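Local coordinates for sporozoite surface protein 2 (PDB 4HQN), which is a surface adhesin of malaria sporozoites that probably binds host ligands through a metal-bearing von Willebrand factor A domain during gliding and cell invasion, at residues L23-S28 with M62-S67; S67-L72 with T106-E111; Y100-M105 with V136-Y141. The protein carries 4 engineered substitutions. One frame throughout, in Å; residues are numbered along the deposited sequence.

Contact 1: residues L23-S28 with M62-S67; sequences LLVDGS and MNLFGS. Engineered in segment 62-67: Ser67 (natural residue Asn). With MN (manganese (II) ion), chain E.
Phe65 lays its ring across the backbone of Asp26, a closely fitted part of the contact. Asp26 CA sits over one ring face in a CH-pi contact, 3.7 Å from the ring centroid, while Phe65 CZ meets Asp26 CB at the same distance. The ring gets there because Phe65 CG stands between its backbone N and carbonyl carbon (chi1 65°), which turns the phenyl group toward the neighbouring strand. On the other face of the sheet Met62 lies alongside Leu23, its CE 3.8 Å from Leu23 CD2, and also touches Val25 CG2, and Leu64 CD1 rests 3.7 Å from Gly27 CA. The two strands pair in parallel and, with helix 33-49 connecting them, form a beta-alpha-beta unit of the von Willebrand factor A fold. Its backbone bonds are short and nearly straight as far as Phe65 N to Val25 O at 2.9 Å; the last, Gly27 N to Phe65 O at 2.7 Å, arrives 38° above the carbonyl plane as the strand gives out. Beyond it the fit slackens, with Ser28 CB 4.3 Å from Gly66 CA, and the looser side faces the metal and its three waters. Asp26 OD1 accepts from Ser28 N, closing an Asx turn, and also from Ser28 OG, within the DxSxS sequence of the metal-ion-dependent adhesion site. Ser28 OG binds the manganese ion at 2.2 Å.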
ATOM      1  N   LEU A  23      -8.364  -4.299   2.473  1.00 24.43           N
ATOM      2  CA  LEU A  23      -9.005  -5.378   3.217  1.00 30.09           C
ATOM      3  C   LEU A  23     -10.208  -5.862   2.393  1.00 31.67           C
ATOM      4  O   LEU A  23     -11.185  -5.132   2.225  1.00 34.25           O
ATOM      5  CB  LEU A  23      -9.448  -4.882   4.595  1.00 24.08           C
ATOM      6  CG  LEU A  23     -10.143  -5.893   5.513  1.00 29.48           C
ATOM      7  CD1 LEU A  23      -9.309  -7.137   5.711  1.00 25.05           C
ATOM      8  CD2 LEU A  23     -10.461  -5.252   6.851  1.00 28.06           C
ATOM      9  N   LEU A  24     -10.099  -7.071   1.847  1.00 35.68           N
ATOM     10  CA  LEU A  24     -11.148  -7.664   1.009  1.00 33.47           C
ATOM     11  C   LEU A  24     -11.839  -8.755   1.800  1.00 26.94           C
ATOM     12  O   LEU A  24     -11.246  -9.792   2.112  1.00 27.71           O
ATOM     13  CB  LEU A  24     -10.566  -8.250  -0.287  1.00 23.71           C
ATOM     14  CG  LEU A  24      -9.565  -7.346  -0.997  1.00 28.47           C
ATOM     15  CD1 LEU A  24      -9.086  -7.992  -2.303  1.00 22.13           C
ATOM     16  CD2 LEU A  24     -10.142  -5.949  -1.247  1.00 23.31           C
ATOM     17  N   VAL A  25     -13.095  -8.496   2.143  1.00 29.64           N
ATOM     18  CA  VAL A  25     -13.831  -9.364   3.031  1.00 28.26           C
ATOM     19  C   VAL A  25     -14.916 -10.142   2.278  1.00 28.99           C
ATOM     20  O   VAL A  25     -15.814  -9.555   1.650  1.00 29.20           O
ATOM     21  CB  VAL A  25     -14.498  -8.541   4.158  1.00 28.30           C
ATOM     22  CG1 VAL A  25     -15.216  -9.468   5.138  1.00 21.94           C
ATOM     23  CG2 VAL A  25     -13.467  -7.666   4.850  1.00 26.83           C
ATOM     24  N   ASP A  26     -14.826 -11.465   2.351  1.00 24.99           N
ATOM     25  CA  ASP A  26     -15.823 -12.349   1.737  1.00 20.86           C
ATOM     26  C   ASP A  26     -17.163 -12.204   2.466  1.00 30.03           C
ATOM     27  O   ASP A  26     -17.268 -12.578   3.625  1.00 33.24           O
ATOM     28  CB  ASP A  26     -15.341 -13.803   1.851  1.00 24.52           C
ATOM     29  CG  ASP A  26     -16.150 -14.771   0.991  1.00 27.75           C
ATOM     30  OD1 ASP A  26     -17.357 -14.532   0.773  1.00 34.98           O
ATOM     31  OD2 ASP A  26     -15.556 -15.774   0.534  1.00 35.58           O
ATOM     32  N   GLY A  27     -18.179 -11.667   1.799  1.00 34.02           N
ATOM     33  CA  GLY A  27     -19.494 -11.566   2.403  1.00 31.73           C
ATOM     34  C   GLY A  27     -20.550 -12.485   1.784  1.00 32.37           C
ATOM     35  O   GLY A  27     -21.750 -12.204   1.861  1.00 32.88           O
ATOM     36  N   SER A  28     -20.104 -13.591   1.200  1.00 34.22           N
ATOM     37  CA  SER A  28     -20.986 -14.457   0.407  1.00 35.36           C
ATOM     38  C   SER A  28     -21.724 -15.496   1.250  1.00 32.45           C
ATOM     39  O   SER A  28     -21.363 -15.747   2.402  1.00 32.59           O
ATOM     40  CB  SER A  28     -20.182 -15.171  -0.687  1.00 28.78           C
ATOM     41  OG  SER A  28     -19.278 -16.101  -0.126  1.00 31.20           O
ATOM     42  N   MET A  62     -11.392  -0.844   2.152  1.00 29.64           N
ATOM     43  CA  MET A  62     -12.152  -2.020   2.530  1.00 25.23           C
ATOM     44  C   MET A  62     -13.234  -2.326   1.522  1.00 27.66           C
ATOM     45  O   MET A  62     -14.018  -1.461   1.121  1.00 28.21           O
ATOM     46  CB  MET A  62     -12.758  -1.859   3.920  1.00 27.18           C
ATOM     47  CG  MET A  62     -13.490  -3.102   4.448  1.00 21.64           C
ATOM     48  SD  MET A  62     -14.133  -2.718   6.104  1.00 41.14           S
ATOM     49  CE  MET A  62     -14.144  -4.338   6.850  1.00 39.79           C
ATOM     50  N   ASN A  63     -13.283  -3.581   1.122  1.00 29.40           N
ATOM     51  CA  ASN A  63     -14.308  -4.010   0.202  1.00 24.92           C
ATOM     52  C   ASN A  63     -14.981  -5.259   0.730  1.00 26.85           C
ATOM     53  O   ASN A  63     -14.324  -6.152   1.288  1.00 33.50           O
ATOM     54  CB  ASN A  63     -13.696  -4.316  -1.168  1.00 36.64           C
ATOM     55  CG  ASN A  63     -14.738  -4.430  -2.246  1.00 53.53           C
ATOM     56  OD1 ASN A  63     -15.442  -5.439  -2.339  1.00 61.98           O
ATOM     57  ND2 ASN A  63     -14.866  -3.384  -3.062  1.00 50.24           N
ATOM     58  N   LEU A  64     -16.290  -5.323   0.538  1.00 23.15           N
ATOM     59  CA  LEU A  64     -17.058  -6.514   0.878  1.00 26.33           C
ATOM     60  C   LEU A  64     -17.533  -7.157  -0.419  1.00 33.58           C
ATOM     61  O   LEU A  64     -18.171  -6.497  -1.258  1.00 29.03           O
ATOM     62  CB  LEU A  64     -18.252  -6.121   1.729  1.00 25.99           C
ATOM     63  CG  LEU A  64     -19.142  -7.279   2.192  1.00 32.56           C
ATOM     64  CD1 LEU A  64     -18.420  -8.091   3.257  1.00 29.59           C
ATOM     65  CD2 LEU A  64     -20.464  -6.753   2.715  1.00 28.82           C
ATOM     66  N   PHE A  65     -17.206  -8.428  -0.608  1.00 31.40           N
ATOM     67  CA  PHE A  65     -17.566  -9.078  -1.859  1.00 30.53           C
ATOM     68  C   PHE A  65     -18.473 -10.282  -1.674  1.00 36.05           C
ATOM     69  O   PHE A  65     -18.204 -11.181  -0.870  1.00 32.45           O
ATOM     70  CB  PHE A  65     -16.340  -9.413  -2.725  1.00 31.17           C
ATOM     71  CG  PHE A  65     -15.404 -10.427  -2.122  1.00 26.63           C
ATOM     72  CD1 PHE A  65     -14.353 -10.026  -1.308  1.00 30.56           C
ATOM     73  CD2 PHE A  65     -15.559 -11.776  -2.390  1.00 24.46           C
ATOM     74  CE1 PHE A  65     -13.469 -10.961  -0.759  1.00 30.40           C
ATOM     75  CE2 PHE A  65     -14.678 -12.724  -1.858  1.00 24.67           C
ATOM     76  CZ  PHE A  65     -13.631 -12.309  -1.035  1.00 27.95           C
ATOM     77  N   GLY A  66     -19.573 -10.251  -2.419  1.00 28.47           N
ATOM     78  CA  GLY A  66     -20.549 -11.319  -2.450  1.00 29.53           C
ATOM     79  C   GLY A  66     -20.953 -11.465  -3.902  1.00 32.41           C
ATOM     80  O   GLY A  66     -20.096 -11.583  -4.776  1.00 33.30           O
ATOM     81  N   SER A  67     -22.246 -11.458  -4.180  1.00 35.05           N
ATOM     82  CA  SER A  67     -22.694 -11.481  -5.568  1.00 32.87           C
ATOM     83  C   SER A  67     -22.148 -10.233  -6.244  1.00 32.73           C
ATOM     84  O   SER A  67     -21.788 -10.256  -7.408  1.00 32.81           O
ATOM     85  CB  SER A  67     -24.218 -11.479  -5.649  1.00 28.26           C
ATOM     86  OG  SER A  67     -24.754 -12.645  -5.069  1.00 35.84           O
TER
HETATM   87 MN    MN E 301     -18.785 -18.019  -1.128  1.00 31.42          MN
HETATM   88  O   HOH W   1     -16.694 -17.869  -0.477  1.00 25.29           O
HETATM   89  O   HOH W   2     -20.878 -18.213  -1.549  1.00 31.19           O
HETATM   90  O   HOH W   3     -18.401 -19.767  -2.335  1.00 33.70           O

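Contact 2: residues S67-L72 with T106-E111; sequences SYTTEL and TAALDE. Engineered in segment 67-72: Ser67 (natural residue Asn).
Strand 69-72 and helix 106-111 come nearest at Thr69 and Ala108, their CA atoms 6.0 Å apart. The two segment axes come within 8.9 Å and run in broadly the same direction, at 38° to each other; the contact is small, 151 Å² in all. Thr69 bridges the two backbones. Its methyl CG2, lying anti to its own carbonyl carbon, reaches across to Ala108 N at 3.6 Å and to Ala107 CB at 3.7 Å, a fit that the short alanine side chains permit. The hydroxyl on the other branch meets a water instead: water 4 lies 3.2 Å from Thr69 OG1 and donates to Glu111 OE1 at 3.3 Å, a long bridge between strand and helix. Farther along, Glu71 stretches out from the strand with both of its first torsions near 180°, bringing Glu71 OE1 to 4.2 Å from Glu111 OE2. The two like charges are probably eased by Arg74, which forms a salt bridge with Glu71 OE2. The helix also packs on strand 58-65, with Ala108 against Phe65 and Glu111 against Tyr61. Strand 69-73 is the outermost strand on its side of the mixed sheet and antiparallel to strand 58-65. This antiparallel edge, flanked by a helix covering one sheet face, belongs to the Rossmann-like architecture of von Willebrand factor A domains.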
ATOM      1  N   SER A  67     -22.246 -11.458  -4.180  1.00 35.05           N
ATOM      2  CA  SER A  67     -22.694 -11.481  -5.568  1.00 32.87           C
ATOM      3  C   SER A  67     -22.148 -10.233  -6.244  1.00 32.73           C
ATOM      4  O   SER A  67     -21.788 -10.256  -7.408  1.00 32.81           O
ATOM      5  CB  SER A  67     -24.218 -11.479  -5.649  1.00 28.26           C
ATOM      6  OG  SER A  67     -24.754 -12.645  -5.069  1.00 35.84           O
ATOM      7  N   TYR A  68     -22.117  -9.132  -5.503  1.00 41.07           N
ATOM      8  CA  TYR A  68     -21.507  -7.905  -5.993  1.00 32.27           C
ATOM      9  C   TYR A  68     -20.300  -7.604  -5.129  1.00 27.09           C
ATOM     10  O   TYR A  68     -20.109  -8.213  -4.059  1.00 29.92           O
ATOM     11  CB  TYR A  68     -22.483  -6.735  -5.884  1.00 35.18           C
ATOM     12  CG  TYR A  68     -23.823  -6.899  -6.570  1.00 33.37           C
ATOM     13  CD1 TYR A  68     -23.994  -7.779  -7.637  1.00 32.37           C
ATOM     14  CD2 TYR A  68     -24.926  -6.134  -6.160  1.00 32.14           C
ATOM     15  CE1 TYR A  68     -25.241  -7.913  -8.269  1.00 33.15           C
ATOM     16  CE2 TYR A  68     -26.168  -6.256  -6.780  1.00 33.09           C
ATOM     17  CZ  TYR A  68     -26.321  -7.147  -7.829  1.00 40.64           C
ATOM     18  OH  TYR A  68     -27.557  -7.256  -8.432  1.00 36.72           O
ATOM     19  N   THR A  69     -19.483  -6.658  -5.563  1.00 26.33           N
ATOM     20  CA  THR A  69     -18.474  -6.122  -4.668  1.00 33.77           C
ATOM     21  C   THR A  69     -18.969  -4.779  -4.178  1.00 31.87           C
ATOM     22  O   THR A  69     -19.593  -4.024  -4.937  1.00 30.54           O
ATOM     23  CB  THR A  69     -17.112  -5.904  -5.352  1.00 38.85           C
ATOM     24  OG1 THR A  69     -17.249  -4.933  -6.400  1.00 41.46           O
ATOM     25  CG2 THR A  69     -16.574  -7.224  -5.907  1.00 28.02           C
ATOM     26  N   THR A  70     -18.679  -4.483  -2.915  1.00 29.02           N
ATOM     27  CA  THR A  70     -19.136  -3.247  -2.301  1.00 31.13           C
ATOM     28  C   THR A  70     -17.968  -2.548  -1.633  1.00 32.47           C
ATOM     29  O   THR A  70     -17.347  -3.078  -0.704  1.00 31.02           O
ATOM     30  CB  THR A  70     -20.261  -3.502  -1.272  1.00 30.40           C
ATOM     31  OG1 THR A  70     -21.291  -4.302  -1.881  1.00 32.42           O
ATOM     32  CG2 THR A  70     -20.855  -2.176  -0.770  1.00 24.54           C
ATOM     33  N   GLU A  71     -17.660  -1.361  -2.138  1.00 26.37           N
ATOM     34  CA  GLU A  71     -16.562  -0.560  -1.620  1.00 32.98           C
ATOM     35  C   GLU A  71     -17.018   0.180  -0.358  1.00 33.53           C
ATOM     36  O   GLU A  71     -17.798   1.131  -0.431  1.00 33.32           O
ATOM     37  CB  GLU A  71     -16.139   0.433  -2.689  1.00 35.24           C
ATOM     38  CG  GLU A  71     -14.899   1.215  -2.374  1.00 49.34           C
ATOM     39  CD  GLU A  71     -14.436   1.999  -3.588  1.00 59.87           C
ATOM     40  OE1 GLU A  71     -13.884   1.378  -4.544  1.00 67.74           O
ATOM     41  OE2 GLU A  71     -14.674   3.224  -3.594  1.00 48.03           O
ATOM     42  N   LEU A  72     -16.538  -0.264   0.796  1.00 29.45           N
ATOM     43  CA  LEU A  72     -17.026   0.260   2.072  1.00 29.94           C
ATOM     44  C   LEU A  72     -16.232   1.481   2.531  1.00 32.88           C
ATOM     45  O   LEU A  72     -16.800   2.436   3.020  1.00 36.81           O
ATOM     46  CB  LEU A  72     -16.970  -0.822   3.141  1.00 25.24           C
ATOM     47  CG  LEU A  72     -17.858  -2.031   2.901  1.00 31.81           C
ATOM     48  CD1 LEU A  72     -17.659  -3.008   4.034  1.00 29.00           C
ATOM     49  CD2 LEU A  72     -19.334  -1.595   2.778  1.00 26.90           C
ATOM     50  N   THR A 106     -12.579 -12.405  -7.680  1.00 32.17           N
ATOM     51  CA  THR A 106     -11.794 -11.832  -8.767  1.00 32.27           C
ATOM     52  C   THR A 106     -12.109 -10.350  -8.926  1.00 36.99           C
ATOM     53  O   THR A 106     -11.219  -9.534  -9.129  1.00 35.72           O
ATOM     54  CB  THR A 106     -12.056 -12.555 -10.115  1.00 30.55           C
ATOM     55  OG1 THR A 106     -11.645 -13.917 -10.012  1.00 36.37           O
ATOM     56  CG2 THR A 106     -11.286 -11.891 -11.251  1.00 32.54           C
ATOM     57  N   ALA A 107     -13.384  -9.997  -8.830  1.00 32.55           N
ATOM     58  CA  ALA A 107     -13.759  -8.597  -8.976  1.00 35.08           C
ATOM     59  C   ALA A 107     -13.217  -7.735  -7.813  1.00 34.24           C
ATOM     60  O   ALA A 107     -12.798  -6.598  -8.025  1.00 38.97           O
ATOM     61  CB  ALA A 107     -15.282  -8.459  -9.127  1.00 33.31           C
ATOM     62  N   ALA A 108     -13.205  -8.290  -6.600  1.00 30.89           N
ATOM     63  CA  ALA A 108     -12.680  -7.582  -5.440  1.00 29.55           C
ATOM     64  C   ALA A 108     -11.204  -7.282  -5.664  1.00 39.74           C
ATOM     65  O   ALA A 108     -10.797  -6.131  -5.574  1.00 39.12           O
ATOM     66  CB  ALA A 108     -12.853  -8.405  -4.163  1.00 22.13           C
ATOM     67  N   LEU A 109     -10.413  -8.319  -5.952  1.00 34.65           N
ATOM     68  CA  LEU A 109      -8.994  -8.159  -6.295  1.00 30.64           C
ATOM     69  C   LEU A 109      -8.800  -7.208  -7.463  1.00 34.84           C
ATOM     70  O   LEU A 109      -7.859  -6.441  -7.498  1.00 36.70           O
ATOM     71  CB  LEU A 109      -8.377  -9.514  -6.655  1.00 29.76           C
ATOM     72  CG  LEU A 109      -8.363 -10.432  -5.440  1.00 34.41           C
ATOM     73  CD1 LEU A 109      -8.197 -11.856  -5.903  1.00 33.87           C
ATOM     74  CD2 LEU A 109      -7.241 -10.007  -4.527  1.00 28.49           C
ATOM     75  N   ASP A 110      -9.677  -7.282  -8.448  1.00 35.08           N
ATOM     76  CA  ASP A 110      -9.619  -6.340  -9.553  1.00 29.27           C
ATOM     77  C   ASP A 110      -9.782  -4.878  -9.142  1.00 31.93           C
ATOM     78  O   ASP A 110      -9.275  -4.011  -9.833  1.00 38.05           O
ATOM     79  CB  ASP A 110     -10.650  -6.692 -10.631  1.00 30.71           C
ATOM     80  CG  ASP A 110     -10.055  -7.509 -11.751  1.00 70.90           C
ATOM     81  OD1 ASP A 110      -8.819  -7.499 -11.883  1.00 72.44           O
ATOM     82  OD2 ASP A 110     -10.793  -8.165 -12.508  1.00 71.51           O
ATOM     83  N   GLU A 111     -10.512  -4.603  -8.058  1.00 33.25           N
ATOM     84  CA  GLU A 111     -10.612  -3.235  -7.545  1.00 34.54           C
ATOM     85  C   GLU A 111      -9.250  -2.702  -7.078  1.00 37.53           C
ATOM     86  O   GLU A 111      -8.957  -1.524  -7.260  1.00 37.22           O
ATOM     87  CB  GLU A 111     -11.618  -3.149  -6.398  1.00 38.47           C
ATOM     88  CG  GLU A 111     -13.065  -3.313  -6.835  1.00 40.98           C
ATOM     89  CD  GLU A 111     -13.470  -2.287  -7.868  1.00 50.69           C
ATOM     90  OE1 GLU A 111     -14.291  -2.614  -8.745  1.00 66.47           O
ATOM     91  OE2 GLU A 111     -12.970  -1.148  -7.811  1.00 56.09           O
TER
HETATM   92  O   HOH W   4     -16.635  -4.796  -9.533  1.00 56.72           O

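Contact 3: residues Y100-M105 with V136-Y141; sequences YGTTSM and VPNSKY. Engineered in segment 100-105: Ser104 (natural residue Asn). With MN (manganese (II) ion), chain E.
Asn138 and Thr103 grip each other twice. Thr103 N donates to Asn138 OD1 at 2.8 Å, and Asn138 N returns a bond to Thr103 O at 3.0 Å, so the backbone of one residue is held by both the side chain and the backbone of the other. The first bond approaches from 39° above the amide carbonyl plane rather than along a lone pair. Water extends the grip: water 6 donates to Asn138 OD1 and also bonds to Thr103 OG1, while water 5 links Asn138 ND2 to Thr102 OG1. Thr103 is the threonine of the metal-ion-dependent adhesion site of the von Willebrand factor A domain, and its OG1 binds manganese at 2.2 Å. Ser28 and Ser30 supply the other protein ligands. Segment 136-141 contributes in the second shell, since Val136 O accepts from metal-bound water 3 at 2.6 Å. Pro137, the third main participant, carries the apolar side of the contact. Its CB touches Met105 CB at 3.7 Å, and the bend at the end of the methionine chain (chi3 -67°) brings Met105 CE to 3.8 Å from that same Pro137 CB, with Phe170 of helix 168-175 packing on both residues.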
ATOM      1  N   TYR A 100     -24.755 -13.466   1.903  1.00 40.67           N
ATOM      2  CA  TYR A 100     -25.608 -14.153   0.966  1.00 38.62           C
ATOM      3  C   TYR A 100     -24.932 -14.123  -0.408  1.00 37.54           C
ATOM      4  O   TYR A 100     -24.021 -13.336  -0.650  1.00 35.12           O
ATOM      5  CB  TYR A 100     -26.979 -13.465   0.887  1.00 35.90           C
ATOM      6  CG  TYR A 100     -26.921 -12.248   0.008  1.00 45.86           C
ATOM      7  CD1 TYR A 100     -26.349 -11.058   0.476  1.00 36.08           C
ATOM      8  CD2 TYR A 100     -27.392 -12.290  -1.308  1.00 41.31           C
ATOM      9  CE1 TYR A 100     -26.260  -9.929  -0.340  1.00 41.79           C
ATOM     10  CE2 TYR A 100     -27.298 -11.173  -2.138  1.00 45.68           C
ATOM     11  CZ  TYR A 100     -26.731  -9.997  -1.648  1.00 54.51           C
ATOM     12  OH  TYR A 100     -26.641  -8.891  -2.464  1.00 57.64           O
ATOM     13  N   GLY A 101     -25.396 -14.974  -1.311  1.00 35.16           N
ATOM     14  CA  GLY A 101     -25.028 -14.855  -2.708  1.00 37.33           C
ATOM     15  C   GLY A 101     -23.720 -15.525  -3.090  1.00 34.88           C
ATOM     16  O   GLY A 101     -23.161 -16.342  -2.349  1.00 26.91           O
ATOM     17  N   THR A 102     -23.237 -15.169  -4.271  1.00 35.11           N
ATOM     18  CA  THR A 102     -22.049 -15.792  -4.824  1.00 34.02           C
ATOM     19  C   THR A 102     -20.820 -15.019  -4.338  1.00 39.45           C
ATOM     20  O   THR A 102     -20.920 -14.228  -3.396  1.00 34.41           O
ATOM     21  CB  THR A 102     -22.146 -15.923  -6.375  1.00 34.94           C
ATOM     22  OG1 THR A 102     -22.521 -14.670  -6.955  1.00 33.25           O
ATOM     23  CG2 THR A 102     -23.208 -16.968  -6.764  1.00 30.07           C
ATOM     24  N   THR A 103     -19.667 -15.242  -4.959  1.00 32.22           N
ATOM     25  CA  THR A 103     -18.411 -14.862  -4.345  1.00 28.39           C
ATOM     26  C   THR A 103     -17.481 -14.175  -5.348  1.00 38.74           C
ATOM     27  O   THR A 103     -16.614 -14.828  -5.949  1.00 36.38           O
ATOM     28  CB  THR A 103     -17.725 -16.115  -3.755  1.00 32.15           C
ATOM     29  OG1 THR A 103     -18.689 -16.895  -3.028  1.00 30.95           O
ATOM     30  CG2 THR A 103     -16.553 -15.730  -2.822  1.00 29.99           C
ATOM     31  N   SER A 104     -17.675 -12.864  -5.527  1.00 30.66           N
ATOM     32  CA  SER A 104     -16.929 -12.071  -6.521  1.00 34.42           C
ATOM     33  C   SER A 104     -15.496 -11.774  -6.117  1.00 33.20           C
ATOM     34  O   SER A 104     -15.099 -10.603  -6.054  1.00 29.21           O
ATOM     35  CB  SER A 104     -17.608 -10.725  -6.746  1.00 32.12           C
ATOM     36  OG  SER A 104     -18.766 -10.856  -7.529  1.00 43.95           O
ATOM     37  N   MET A 105     -14.719 -12.819  -5.859  1.00 33.65           N
ATOM     38  CA  MET A 105     -13.357 -12.645  -5.376  1.00 32.51           C
ATOM     39  C   MET A 105     -12.455 -11.983  -6.423  1.00 33.24           C
ATOM     40  O   MET A 105     -11.674 -11.094  -6.094  1.00 37.22           O
ATOM     41  CB  MET A 105     -12.768 -13.975  -4.927  1.00 34.33           C
ATOM     42  CG  MET A 105     -11.404 -13.841  -4.282  1.00 32.49           C
ATOM     43  SD  MET A 105     -10.639 -15.439  -3.921  1.00 36.18           S
ATOM     44  CE  MET A 105     -11.775 -16.012  -2.665  1.00 24.95           C
ATOM     45  N   VAL A 136     -13.463 -20.162  -1.669  1.00 32.60           N
ATOM     46  CA  VAL A 136     -14.329 -20.812  -2.639  1.00 33.50           C
ATOM     47  C   VAL A 136     -14.923 -19.727  -3.510  1.00 31.40           C
ATOM     48  O   VAL A 136     -16.052 -19.317  -3.323  1.00 28.83           O
ATOM     49  CB  VAL A 136     -15.456 -21.604  -1.960  1.00 30.18           C
ATOM     50  CG1 VAL A 136     -16.365 -22.280  -3.010  1.00 31.66           C
ATOM     51  CG2 VAL A 136     -14.852 -22.665  -1.059  1.00 32.73           C
ATOM     52  N   PRO A 137     -14.136 -19.242  -4.468  1.00 32.84           N
ATOM     53  CA  PRO A 137     -14.554 -18.092  -5.261  1.00 25.79           C
ATOM     54  C   PRO A 137     -15.445 -18.529  -6.408  1.00 26.93           C
ATOM     55  O   PRO A 137     -15.576 -19.726  -6.647  1.00 28.45           O
ATOM     56  CB  PRO A 137     -13.225 -17.566  -5.790  1.00 29.72           C
ATOM     57  CG  PRO A 137     -12.399 -18.813  -5.963  1.00 34.36           C
ATOM     58  CD  PRO A 137     -12.776 -19.695  -4.808  1.00 29.57           C
ATOM     59  N   ASN A 138     -16.058 -17.572  -7.099  1.00 28.88           N
ATOM     60  CA  ASN A 138     -16.822 -17.881  -8.292  1.00 25.16           C
ATOM     61  C   ASN A 138     -16.017 -18.694  -9.314  1.00 38.11           C
ATOM     62  O   ASN A 138     -16.562 -19.604  -9.932  1.00 34.39           O
ATOM     63  CB  ASN A 138     -17.352 -16.602  -8.933  1.00 34.54           C
ATOM     64  CG  ASN A 138     -18.518 -15.999  -8.164  1.00 36.42           C
ATOM     65  OD1 ASN A 138     -19.100 -16.632  -7.272  1.00 32.26           O
ATOM     66  ND2 ASN A 138     -18.889 -14.781  -8.536  1.00 28.11           N
ATOM     67  N   SER A 139     -14.733 -18.360  -9.498  1.00 30.94           N
ATOM     68  CA  SER A 139     -13.856 -19.107 -10.417  1.00 31.11           C
ATOM     69  C   SER A 139     -12.433 -19.144  -9.869  1.00 32.31           C
ATOM     70  O   SER A 139     -11.825 -18.097  -9.618  1.00 32.44           O
ATOM     71  CB  SER A 139     -13.865 -18.475 -11.803  1.00 33.91           C
ATOM     72  OG  SER A 139     -12.932 -19.103 -12.641  1.00 45.90           O
ATOM     73  N   LYS A 140     -11.929 -20.345  -9.627  1.00 32.48           N
ATOM     74  CA  LYS A 140     -10.627 -20.494  -8.990  1.00 42.52           C
ATOM     75  C   LYS A 140      -9.498 -19.956  -9.860  1.00 40.85           C
ATOM     76  O   LYS A 140      -8.615 -19.247  -9.375  1.00 39.28           O
ATOM     77  CB  LYS A 140     -10.366 -21.943  -8.572  1.00 43.68           C
ATOM     78  CG  LYS A 140     -11.014 -22.275  -7.229  1.00 58.69           C
ATOM     79  CD  LYS A 140     -10.699 -23.687  -6.746  1.00 70.15           C
ATOM     80  CE  LYS A 140     -11.460 -24.015  -5.461  1.00 70.73           C
ATOM     81  NZ  LYS A 140     -12.940 -24.144  -5.686  1.00 68.36           N
ATOM     82  N   TYR A 141      -9.534 -20.282 -11.142  1.00 37.75           N
ATOM     83  CA  TYR A 141      -8.480 -19.842 -12.037  1.00 38.77           C
ATOM     84  C   TYR A 141      -8.517 -18.327 -12.141  1.00 39.86           C
ATOM     85  O   TYR A 141      -7.476 -17.679 -12.085  1.00 37.59           O
ATOM     86  CB  TYR A 141      -8.619 -20.470 -13.427  1.00 42.03           C
ATOM     87  CG  TYR A 141      -7.518 -20.047 -14.386  1.00 49.70           C
ATOM     88  CD1 TYR A 141      -7.580 -18.821 -15.054  1.00 46.68           C
ATOM     89  CD2 TYR A 141      -6.411 -20.859 -14.609  1.00 47.88           C
ATOM     90  CE1 TYR A 141      -6.580 -18.417 -15.907  1.00 48.94           C
ATOM     91  CE2 TYR A 141      -5.399 -20.460 -15.467  1.00 51.18           C
ATOM     92  CZ  TYR A 141      -5.492 -19.239 -16.113  1.00 67.28           C
ATOM     93  OH  TYR A 141      -4.496 -18.830 -16.971  1.00 71.49           O
TER
HETATM   94 MN    MN E 301     -18.785 -18.019  -1.128  1.00 31.42          MN
HETATM   95  O   HOH W   2     -20.878 -18.213  -1.549  1.00 31.19           O
HETATM   96  O   HOH W   5     -21.099 -13.086  -8.369  1.00 38.13           O
HETATM   97  O   HOH W   6     -19.955 -18.374  -5.028  1.00 36.91           O
HETATM   98  O   HOH W   3     -18.401 -19.767  -2.335  1.00 33.70           O
HETATM   99  O   HOH W   1     -16.694 -17.869  -0.477  1.00 25.29           O

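Overall arrangement
Contact 1 brings Ser28 to the manganese ion and contact 3 brings Thr103, their side chains about 3 Å apart; the three metal-bound waters are common to both. The centres of these contacts lie about 10 Å apart, and together they illustrate how alpha/beta folds build a binding site from loops at the C-terminal ends of parallel strands. Contact 2 stands back, the Ala108 side chain about 12 Å from the metal, yet its centre is about 6 Å from that of contact 1, and strand 58-65 pairs with strand 69-73 between them. Engineered Ser67, which lies in a segment of both contact 1 and contact 2, reaches contact 3 through a probable hydrogen bond from Thr102 N to Ser67 OG, 3.1 Å.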